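Local coordinates for protein lysyl oxidase (Pichia pastoris, PDB 1W7C) that probably oxidises primary amines, including lysine side chains of proteins, to aldehydes, using a copper ion and a topaquinone cofactor, at residues 82-87 and 114-119; 52-57 and 95-100; 33-38 and 109-114. All blocks are in the same frame, centred on the assembly; numbering follows the deposited sequence.

Contact 1. Residues 82-87 and 114-119; sequences NARTVV and EPLSFY. With NAG (2-acetamido-2-deoxy-beta-D-glucopyranose), chain B; NAG (2-acetamido-2-deoxy-beta-D-glucopyranose), chain C.
R84 and L116 lie with their CA atoms 7.6 Å apart where the chain leaves strand 112-115 and passes over strand 82-89, too far for backbone pairing, so side chains make the contact. L116 extends its CD2 methyl to the aliphatic root of R84, with L116 CD2 3.9 Å from R84 CG, and the two side chains cross at about a right angle. With CG anti to the backbone N (chi1 168°), the arginine then runs extended to NE and brings its guanidinium edge to Y119: Y119 OH sits 3.3 Å from R84 NE, near the guanidinium plane, and the ring stands 81° to that plane. E99 bridges the pair: its OE1 forms a salt bridge with R84 NE and a hydrogen bond with Y119 OH, while E59 pairs with R84 NH1. V86 CG2 lies 3.4 Å above one guanidinium face, near its rim, adding an apolar neighbour to the buried charge. F118, next to Y119, is flanked on both ring faces: Y119 CD2 sits over the centre of one, and C5 of the N-acetylglucosamine NAG (chain B), part of a glycan attached to the protein, lies 3.6 Å above the other, offset toward the rim. The contact lies on one face of the antiparallel sheet, where Y119 also touches L61 of strand 53-61; A83 and T85, in the same strand as R84, pack on V32 of helix 26-39.

Contact 2. Residues 52-57 and 95-100; sequences SNYVLW and GYFEEL
L56 and F97 make the main apolar contact between strands 53-61 and 96-103, which here do not pair directly; the CA atoms of L56 and F97 are 9.1 Å apart. Both methyls of the leucine meet the CD2–CE2 edge of the phenyl ring: L56 CD1 is 3.6 Å from F97 CE2, and L56 CD2 is 3.7 Å from the same carbon. CD1 comes in near the ring plane, so the methyl abuts the rim and does not lie over a face. Each residue has CG anti to its carbonyl carbon (chi1 -75° for L56 and -61° for F97), which sends the two side chains across the gap to cross at about a right angle. Cutting L56 back to an alanine would probably open a gap beside that edge of F97 and leave the ring freer to shift.

Y54 adds a looser, oblique approach, with Y54 OH 4.5 Å from F97 CZ. Its hydroxyl is hydrogen-bonded to D135, a residue that F97 also touches, so the polar end of the tyrosine is satisfied beside the apolar pair.

A classic beta bulge helps to place L56: it and W57 both face V86, and both have backbone bonds to it. The indole of W57 has L56 CB 4.0 Å above one face, toward its rim, while W57 NE1 is hydrogen-bonded to E388.

Within the N2 domain of this copper amine oxidase, strand 82-89 runs between the two strands joined here and contributes Y88 to the packing of L56, while on the other face V55 rests on L33 and L36 of helix 26-39.

Contact 3. Residues 33-38 and 109-114; sequences LDLLHS and DETTIE
L35 and I113 reach toward each other tip to tip, bringing L35 CG within 3.9 Å of I113 CD1. L35 stands on the helix with CG anti to the backbone N (chi1 -175°), and its CD2 methyl serves two partners: the I113 tip, and T111, whose CG2 lies 3.9 Å from L35 CD2 as the two side chains slide past each other in opposite directions. L36, one residue on, adds a lighter touch through L36 CD2, 4.2 Å from I113 CD1. No hydrogen bond joins the segments; the contact is wholly aliphatic and only partly buried.

A second shell surrounds these groups. V102 touches L35, T111 and I113 alike, making a common floor, and I113 also packs on L100 and Y40. The rotation of T111 is probably held by its hydroxyl, which hydrogen-bonds to the carbonyl oxygen of P104 and whose OG1 accepts from the backbone N of S108; this polar grip in the turn leaves CG2 to face the leucine. On the strand, backbone bonds of T112 with G103 and of E114 with K101 flank I113. On the helix, regular bonds such as H37 N to L33 O (2.9 Å) keep L35 and L36 on their side of the cylinder.

Helix 26-39 is thereby laid against one face of the antiparallel sheet: L35 and L36 meet the short strand 112-115, while L33 packs on I58 of strand 53-61, so that the helix reaches from strand 112-115 to strand 53-61.

Overall arrangement
The three contacts build one helix-and-sheet unit of the N2 domain. Centres of contacts 1 and 2 are about 11 Å apart; a probable sheet hydrogen bond, V87 O to E98 N (2.8 Å), joins them, and E99 of contact 2 serves contact 1. Contact 3 lies about 12 Å from contact 1 and 14 Å from contact 2, centre to centre; L100 CB packs 3.8 Å from E114 O. N82, E114 and F118 of contact 1 border a protein-attached glycan, which the shared E114 brings to contact 3. None supplies a copper ligand. Contact 1 comes near a calcium site, with the Y119 side chain about 8 Å from that of F633, a calcium ligand; in contact 3 the T111 side chain is about 7 Å from a magnesium ion.

Contact 1. Residues 82-87 and 114-119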
loop_
_atom_site.group_PDB
_atom_site.type_symbol
_atom_site.label_atom_id
_atom_site.label_comp_id
_atom_site.label_asym_id
_atom_site.label_seq_id
_atom_site.Cartn_x
_atom_site.Cartn_y
_atom_site.Cartn_z
ATOM N N ASN A 82 4.405 37.919 12.599
ATOM C CA ASN A 82 3.505 38.671 11.742
ATOM C C ASN A 82 2.219 37.884 11.551
ATOM O O ASN A 82 2.224 36.639 11.578
ATOM C CB ASN A 82 4.137 38.856 10.367
ATOM C CG ASN A 82 5.329 39.788 10.379
ATOM O OD1 ASN A 82 5.280 40.877 10.939
ATOM N ND2 ASN A 82 6.408 39.372 9.721
ATOM N N ALA A 83 1.140 38.618 11.296
ATOM C CA ALA A 83 -0.126 38.047 10.868
ATOM C C ALA A 83 -0.409 38.337 9.396
ATOM O O ALA A 83 -0.168 39.421 8.912
ATOM C CB ALA A 83 -1.255 38.614 11.724
ATOM N N ARG A 84 -0.979 37.344 8.738
ATOM C CA ARG A 84 -1.707 37.510 7.470
ATOM C C ARG A 84 -3.169 37.711 7.853
ATOM O O ARG A 84 -3.730 36.938 8.641
ATOM C CB ARG A 84 -1.592 36.247 6.636
ATOM C CG ARG A 84 -2.544 36.195 5.436
ATOM C CD ARG A 84 -2.519 34.887 4.717
ATOM N NE ARG A 84 -3.482 34.818 3.639
ATOM C CZ ARG A 84 -4.452 33.928 3.531
ATOM N NH1 ARG A 84 -4.665 33.015 4.491
ATOM N NH2 ARG A 84 -5.256 33.981 2.445
ATOM N N THR A 85 -3.772 38.754 7.305
ATOM C CA THR A 85 -5.222 38.979 7.446
ATOM C C THR A 85 -5.837 39.125 6.079
ATOM O O THR A 85 -5.192 39.517 5.118
ATOM C CB THR A 85 -5.477 40.243 8.304
ATOM O OG1 THR A 85 -5.076 41.425 7.580
ATOM C CG2 THR A 85 -4.607 40.233 9.591
ATOM N N VAL A 86 -7.082 38.716 5.967
ATOM C CA VAL A 86 -7.841 38.910 4.745
ATOM C C VAL A 86 -9.095 39.677 5.170
ATOM O O VAL A 86 -9.850 39.226 6.058
ATOM C CB VAL A 86 -8.192 37.582 4.044
ATOM C CG1 VAL A 86 -8.924 37.852 2.743
ATOM C CG2 VAL A 86 -6.917 36.723 3.832
ATOM N N VAL A 87 -9.313 40.818 4.496
ATOM C CA VAL A 87 -10.369 41.758 4.824
ATOM C C VAL A 87 -11.128 42.020 3.521
ATOM O O VAL A 87 -10.531 42.288 2.474
ATOM C CB VAL A 87 -9.793 43.070 5.389
ATOM C CG1 VAL A 87 -10.895 44.087 5.700
ATOM C CG2 VAL A 87 -8.917 42.794 6.618
ATOM N N GLU A 114 0.215 46.518 5.863
ATOM C CA GLU A 114 0.647 46.685 4.485
ATOM C C GLU A 114 -0.053 45.683 3.585
ATOM O O GLU A 114 -0.334 44.575 4.017
ATOM C CB GLU A 114 2.154 46.433 4.359
ATOM C CG GLU A 114 3.044 47.266 5.276
ATOM C CD GLU A 114 4.479 46.766 5.289
ATOM O OE1 GLU A 114 4.778 45.767 4.587
ATOM O OE2 GLU A 114 5.306 47.367 6.007
ATOM N N PRO A 115 -0.281 46.027 2.320
ATOM C CA PRO A 115 -0.709 45.022 1.348
ATOM C C PRO A 115 0.262 43.833 1.329
ATOM O O PRO A 115 1.471 43.996 1.424
ATOM C CB PRO A 115 -0.708 45.782 0.016
ATOM C CG PRO A 115 -0.806 47.208 0.369
ATOM C CD PRO A 115 -0.124 47.352 1.694
ATOM N N LEU A 116 -0.301 42.642 1.214
ATOM C CA LEU A 116 0.448 41.389 1.269
ATOM C C LEU A 116 0.193 40.579 0.019
ATOM O O LEU A 116 -0.960 40.220 -0.275
ATOM C CB LEU A 116 0.014 40.600 2.495
ATOM C CG LEU A 116 0.638 39.245 2.715
ATOM C CD1 LEU A 116 2.154 39.316 2.797
ATOM C CD2 LEU A 116 0.071 38.656 3.998
ATOM N N SER A 117 1.263 40.303 -0.730
ATOM C CA SER A 117 1.138 39.608 -1.992
ATOM C C SER A 117 2.347 38.787 -2.425
ATOM O O SER A 117 2.306 38.194 -3.504
ATOM C CB SER A 117 0.832 40.600 -3.112
ATOM O OG SER A 117 1.924 41.474 -3.311
ATOM N N PHE A 118 3.389 38.691 -1.595
ATOM C CA PHE A 118 4.638 38.130 -2.101
ATOM C C PHE A 118 4.490 36.664 -2.557
ATOM O O PHE A 118 5.236 36.211 -3.415
ATOM C CB PHE A 118 5.811 38.327 -1.129
ATOM C CG PHE A 118 5.752 37.497 0.147
ATOM C CD1 PHE A 118 6.169 36.179 0.117
ATOM C CD2 PHE A 118 5.352 38.043 1.369
ATOM C CE1 PHE A 118 6.161 35.402 1.263
ATOM C CE2 PHE A 118 5.325 37.256 2.521
ATOM C CZ PHE A 118 5.742 35.941 2.465
ATOM N N TYR A 119 3.608 35.912 -1.908
ATOM C CA TYR A 119 3.392 34.490 -2.212
ATOM C C TYR A 119 2.339 34.270 -3.305
ATOM O O TYR A 119 2.067 33.132 -3.663
ATOM C CB TYR A 119 3.023 33.688 -0.940
ATOM C CG TYR A 119 1.913 34.330 -0.161
ATOM C CD1 TYR A 119 0.596 34.333 -0.635
ATOM C CD2 TYR A 119 2.191 35.000 1.016
ATOM C CE1 TYR A 119 -0.420 34.981 0.058
ATOM C CE2 TYR A 119 1.221 35.669 1.688
ATOM C CZ TYR A 119 -0.101 35.659 1.222
ATOM O OH TYR A 119 -1.102 36.303 1.959
HETATM C C1 NAG B . 9.859 36.801 3.054
HETATM C C2 NAG B . 9.918 38.252 3.587
HETATM C C3 NAG B . 9.217 39.283 2.686
HETATM C C4 NAG B . 9.585 39.055 1.221
HETATM C C5 NAG B . 9.457 37.566 0.908
HETATM C C6 NAG B . 9.772 37.219 -0.522
HETATM C C7 NAG B . 10.032 38.679 5.985
HETATM C C8 NAG B . 9.349 38.623 7.319
HETATM N N2 NAG B . 9.333 38.275 4.930
HETATM O O3 NAG B . 9.565 40.594 3.107
HETATM O O4 NAG B . 8.688 39.705 0.329
HETATM O O5 NAG B . 10.302 36.779 1.717
HETATM O O6 NAG B . 11.139 37.463 -0.708
HETATM O O7 NAG B . 11.192 39.093 5.912
HETATM C C1 NAG C . 8.895 41.108 0.162
HETATM C C2 NAG C . 8.542 41.429 -1.276
HETATM C C3 NAG C . 8.716 42.916 -1.527
HETATM C C4 NAG C . 7.982 43.715 -0.459
HETATM C C5 NAG C . 8.276 43.248 0.963
HETATM C C6 NAG C . 7.311 43.951 1.916
HETATM C C7 NAG C . 8.974 39.940 -3.158
HETATM C C8 NAG C . 10.011 39.307 -4.045
HETATM N N2 NAG C . 9.428 40.705 -2.173
HETATM O O3 NAG C . 8.229 43.268 -2.813
HETATM O O4 NAG C . 8.348 45.071 -0.584
HETATM O O5 NAG C . 8.094 41.848 1.060
HETATM O O6 NAG C . 7.590 43.631 3.260
HETATM O O7 NAG C . 7.776 39.769 -3.380
#

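Contact 2. Residues 52-57 and 95-100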
loop_
_atom_site.group_PDB
_atom_site.type_symbol
_atom_site.label_atom_id
_atom_site.label_comp_id
_atom_site.label_asym_id
_atom_site.label_seq_id
_atom_site.Cartn_x
_atom_site.Cartn_y
_atom_site.Cartn_z
ATOM N N SER A 52 -20.146 46.670 2.728
ATOM C CA SER A 52 -19.426 46.833 3.984
ATOM C C SER A 52 -17.961 46.471 3.837
ATOM O O SER A 52 -17.548 45.893 2.831
ATOM C CB SER A 52 -19.986 45.898 5.066
ATOM O OG SER A 52 -21.382 45.911 5.176
ATOM N N ASN A 53 -17.189 46.772 4.875
ATOM C CA ASN A 53 -15.877 46.151 5.068
ATOM C C ASN A 53 -15.980 45.220 6.241
ATOM O O ASN A 53 -16.611 45.561 7.240
ATOM C CB ASN A 53 -14.783 47.172 5.396
ATOM C CG ASN A 53 -14.799 48.381 4.491
ATOM O OD1 ASN A 53 -14.975 48.271 3.280
ATOM N ND2 ASN A 53 -14.565 49.561 5.081
ATOM N N TYR A 54 -15.346 44.061 6.150
ATOM C CA TYR A 54 -15.345 43.128 7.269
ATOM C C TYR A 54 -14.147 42.210 7.218
ATOM O O TYR A 54 -13.577 41.978 6.173
ATOM C CB TYR A 54 -16.624 42.308 7.326
ATOM C CG TYR A 54 -16.984 41.569 6.056
ATOM C CD1 TYR A 54 -16.539 40.287 5.821
ATOM C CD2 TYR A 54 -17.798 42.159 5.106
ATOM C CE1 TYR A 54 -16.893 39.601 4.665
ATOM C CE2 TYR A 54 -18.151 41.498 3.920
ATOM C CZ TYR A 54 -17.708 40.220 3.716
ATOM O OH TYR A 54 -18.076 39.591 2.547
ATOM N N VAL A 55 -13.765 41.693 8.377
ATOM C CA VAL A 55 -12.597 40.832 8.461
ATOM C C VAL A 55 -12.987 39.351 8.294
ATOM O O VAL A 55 -13.892 38.844 8.979
ATOM C CB VAL A 55 -11.869 41.043 9.823
ATOM C CG1 VAL A 55 -10.637 40.137 9.963
ATOM C CG2 VAL A 55 -11.452 42.498 9.975
ATOM N N LEU A 56 -12.269 38.648 7.430
ATOM C CA LEU A 56 -12.479 37.200 7.290
ATOM C C LEU A 56 -11.544 36.372 8.159
ATOM O O LEU A 56 -11.997 35.569 8.966
ATOM C CB LEU A 56 -12.326 36.733 5.830
ATOM C CG LEU A 56 -13.430 37.020 4.850
ATOM C CD1 LEU A 56 -13.314 38.446 4.358
ATOM C CD2 LEU A 56 -13.342 36.021 3.686
ATOM N N TRP A 57 -10.242 36.568 7.929
ATOM C CA TRP A 57 -9.200 35.685 8.450
ATOM C C TRP A 57 -8.059 36.478 9.080
ATOM O O TRP A 57 -7.738 37.585 8.627
ATOM C CB TRP A 57 -8.647 34.817 7.319
ATOM C CG TRP A 57 -9.653 33.868 6.775
ATOM C CD1 TRP A 57 -10.605 33.173 7.481
ATOM C CD2 TRP A 57 -9.854 33.541 5.402
ATOM N NE1 TRP A 57 -11.364 32.419 6.621
ATOM C CE2 TRP A 57 -10.915 32.617 5.343
ATOM C CE3 TRP A 57 -9.226 33.923 4.201
ATOM C CZ2 TRP A 57 -11.392 32.092 4.134
ATOM C CZ3 TRP A 57 -9.696 33.396 2.998
ATOM C CH2 TRP A 57 -10.766 32.488 2.976
ATOM N N GLY A 95 -15.906 46.340 -5.006
ATOM C CA GLY A 95 -15.511 45.525 -3.884
ATOM C C GLY A 95 -14.385 44.577 -4.218
ATOM O O GLY A 95 -14.222 44.162 -5.368
ATOM N N TYR A 96 -13.605 44.252 -3.195
ATOM C CA TYR A 96 -12.527 43.283 -3.332
ATOM C C TYR A 96 -12.144 42.775 -1.969
ATOM O O TYR A 96 -12.383 43.446 -0.974
ATOM C CB TYR A 96 -11.313 43.929 -4.028
ATOM C CG TYR A 96 -10.828 45.190 -3.362
ATOM C CD1 TYR A 96 -9.897 45.137 -2.329
ATOM C CD2 TYR A 96 -11.312 46.424 -3.736
ATOM C CE1 TYR A 96 -9.459 46.293 -1.699
ATOM C CE2 TYR A 96 -10.892 47.572 -3.110
ATOM C CZ TYR A 96 -9.962 47.510 -2.096
ATOM O OH TYR A 96 -9.547 48.664 -1.470
ATOM N N PHE A 97 -11.552 41.589 -1.931
ATOM C CA PHE A 97 -10.863 41.112 -0.743
ATOM C C PHE A 97 -9.409 41.544 -0.842
ATOM O O PHE A 97 -8.835 41.516 -1.931
ATOM C CB PHE A 97 -10.945 39.571 -0.637
ATOM C CG PHE A 97 -12.339 39.043 -0.537
ATOM C CD1 PHE A 97 -13.148 38.930 -1.661
ATOM C CD2 PHE A 97 -12.867 38.707 0.704
ATOM C CE1 PHE A 97 -14.451 38.484 -1.527
ATOM C CE2 PHE A 97 -14.138 38.221 0.826
ATOM C CZ PHE A 97 -14.940 38.139 -0.284
ATOM N N GLU A 98 -8.805 41.932 0.276
ATOM C CA GLU A 98 -7.396 42.235 0.276
ATOM C C GLU A 98 -6.686 41.512 1.401
ATOM O O GLU A 98 -7.171 41.454 2.537
ATOM C CB GLU A 98 -7.107 43.742 0.312
ATOM C CG GLU A 98 -5.624 44.032 -0.023
ATOM C CD GLU A 98 -5.307 45.477 -0.308
ATOM O OE1 GLU A 98 -6.102 46.353 0.086
ATOM O OE2 GLU A 98 -4.205 45.729 -0.872
ATOM N N GLU A 99 -5.525 40.957 1.061
ATOM C CA GLU A 99 -4.642 40.360 2.037
ATOM C C GLU A 99 -3.705 41.465 2.530
ATOM O O GLU A 99 -3.123 42.220 1.714
ATOM C CB GLU A 99 -3.861 39.207 1.379
ATOM C CG GLU A 99 -4.769 38.183 0.720
ATOM C CD GLU A 99 -4.064 36.928 0.245
ATOM O OE1 GLU A 99 -3.607 36.152 1.122
ATOM O OE2 GLU A 99 -3.977 36.764 -0.977
ATOM N N LEU A 100 -3.575 41.536 3.851
ATOM C CA LEU A 100 -2.798 42.531 4.538
ATOM C C LEU A 100 -1.904 41.858 5.578
ATOM O O LEU A 100 -2.333 40.959 6.281
ATOM C CB LEU A 100 -3.723 43.544 5.247
ATOM C CG LEU A 100 -4.741 44.270 4.349
ATOM C CD1 LEU A 100 -5.704 45.030 5.250
ATOM C CD2 LEU A 100 -4.099 45.184 3.352
#

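Contact 3. Residues 33-38 and 109-114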
loop_
_atom_site.group_PDB
_atom_site.type_symbol
_atom_site.label_atom_id
_atom_site.label_comp_id
_atom_site.label_asym_id
_atom_site.label_seq_id
_atom_site.Cartn_x
_atom_site.Cartn_y
_atom_site.Cartn_z
ATOM N N LEU A 33 -7.160 42.211 15.438
ATOM C CA LEU A 33 -8.537 42.587 15.122
ATOM C C LEU A 33 -8.812 44.006 15.627
ATOM O O LEU A 33 -9.452 44.816 14.957
ATOM C CB LEU A 33 -9.503 41.566 15.744
ATOM C CG LEU A 33 -10.987 41.654 15.403
ATOM C CD1 LEU A 33 -11.246 41.496 13.951
ATOM C CD2 LEU A 33 -11.733 40.595 16.169
ATOM N N ASP A 34 -8.295 44.311 16.811
ATOM C CA ASP A 34 -8.460 45.639 17.415
ATOM C C ASP A 34 -7.821 46.705 16.519
ATOM O O ASP A 34 -8.393 47.784 16.303
ATOM C CB ASP A 34 -7.842 45.696 18.820
ATOM C CG ASP A 34 -8.653 44.950 19.882
ATOM O OD1 ASP A 34 -9.823 44.530 19.658
ATOM O OD2 ASP A 34 -8.174 44.753 21.016
ATOM N N LEU A 35 -6.637 46.406 15.987
ATOM C CA LEU A 35 -5.920 47.370 15.139
ATOM C C LEU A 35 -6.633 47.563 13.813
ATOM O O LEU A 35 -6.709 48.682 13.307
ATOM C CB LEU A 35 -4.473 46.940 14.922
ATOM C CG LEU A 35 -3.572 47.920 14.162
ATOM C CD1 LEU A 35 -3.533 49.274 14.843
ATOM C CD2 LEU A 35 -2.171 47.336 14.011
ATOM N N LEU A 36 -7.188 46.490 13.268
ATOM C CA LEU A 36 -7.968 46.594 12.047
ATOM C C LEU A 36 -9.192 47.485 12.304
ATOM O O LEU A 36 -9.504 48.342 11.472
ATOM C CB LEU A 36 -8.375 45.209 11.527
ATOM C CG LEU A 36 -7.238 44.371 10.963
ATOM C CD1 LEU A 36 -7.739 42.990 10.687
ATOM C CD2 LEU A 36 -6.672 44.959 9.675
ATOM N N HIS A 37 -9.841 47.301 13.451
ATOM C CA HIS A 37 -11.038 48.083 13.778
ATOM C C HIS A 37 -10.725 49.575 13.966
ATOM O O HIS A 37 -11.592 50.427 13.718
ATOM C CB HIS A 37 -11.738 47.538 15.032
ATOM C CG HIS A 37 -12.798 46.523 14.753
ATOM N ND1 HIS A 37 -14.106 46.872 14.485
ATOM C CD2 HIS A 37 -12.746 45.168 14.680
ATOM C CE1 HIS A 37 -14.819 45.777 14.292
ATOM N NE2 HIS A 37 -14.020 44.730 14.415
ATOM N N SER A 38 -9.517 49.895 14.432
ATOM C CA SER A 38 -9.145 51.293 14.656
ATOM C C SER A 38 -8.611 51.949 13.371
ATOM O O SER A 38 -8.605 53.156 13.241
ATOM C CB SER A 38 -8.163 51.424 15.828
ATOM O OG SER A 38 -6.896 50.908 15.510
ATOM N N ASP A 109 4.519 50.654 18.474
ATOM C CA ASP A 109 4.660 51.749 17.506
ATOM C C ASP A 109 5.402 51.336 16.214
ATOM O O ASP A 109 5.419 52.085 15.235
ATOM C CB ASP A 109 5.304 53.006 18.147
ATOM C CG ASP A 109 6.578 52.702 18.921
ATOM O OD1 ASP A 109 7.368 51.838 18.485
ATOM O OD2 ASP A 109 6.872 53.294 19.980
ATOM N N GLU A 110 6.007 50.151 16.221
ATOM C CA GLU A 110 6.681 49.595 15.049
ATOM C C GLU A 110 5.714 48.844 14.126
ATOM O O GLU A 110 6.034 48.583 12.974
ATOM C CB GLU A 110 7.796 48.637 15.482
ATOM C CG GLU A 110 8.914 49.281 16.290
ATOM C CD GLU A 110 10.187 48.451 16.277
ATOM O OE1 GLU A 110 10.113 47.239 15.961
ATOM O OE2 GLU A 110 11.261 49.010 16.580
ATOM N N THR A 111 4.534 48.516 14.637
ATOM C CA THR A 111 3.580 47.708 13.882
ATOM C C THR A 111 2.962 48.489 12.757
ATOM O O THR A 111 2.524 49.633 12.936
ATOM C CB THR A 111 2.469 47.201 14.790
ATOM O OG1 THR A 111 3.046 46.462 15.855
ATOM C CG2 THR A 111 1.558 46.215 14.077
ATOM N N THR A 112 2.880 47.848 11.602
ATOM C CA THR A 112 2.231 48.410 10.444
ATOM C C THR A 112 1.233 47.446 9.830
ATOM O O THR A 112 1.201 46.253 10.142
ATOM C CB THR A 112 3.266 48.790 9.373
ATOM O OG1 THR A 112 3.966 47.618 8.923
ATOM C CG2 THR A 112 4.358 49.726 9.947
ATOM N N ILE A 113 0.421 48.003 8.954
ATOM C CA ILE A 113 -0.464 47.238 8.087
ATOM C C ILE A 113 -0.122 47.555 6.641
ATOM O O ILE A 113 -0.146 48.724 6.244
ATOM C CB ILE A 113 -1.924 47.598 8.359
ATOM C CG1 ILE A 113 -2.262 47.425 9.854
ATOM C CG2 ILE A 113 -2.835 46.778 7.455
ATOM C CD1 ILE A 113 -3.669 47.882 10.236
ATOM N N GLU A 114 0.215 46.518 5.863
ATOM C CA GLU A 114 0.647 46.685 4.485
ATOM C C GLU A 114 -0.053 45.683 3.585
ATOM O O GLU A 114 -0.334 44.575 4.017
ATOM C CB GLU A 114 2.154 46.433 4.359
ATOM C CG GLU A 114 3.044 47.266 5.276
ATOM C CD GLU A 114 4.479 46.766 5.289
ATOM O OE1 GLU A 114 4.778 45.767 4.587
ATOM O OE2 GLU A 114 5.306 47.367 6.007
#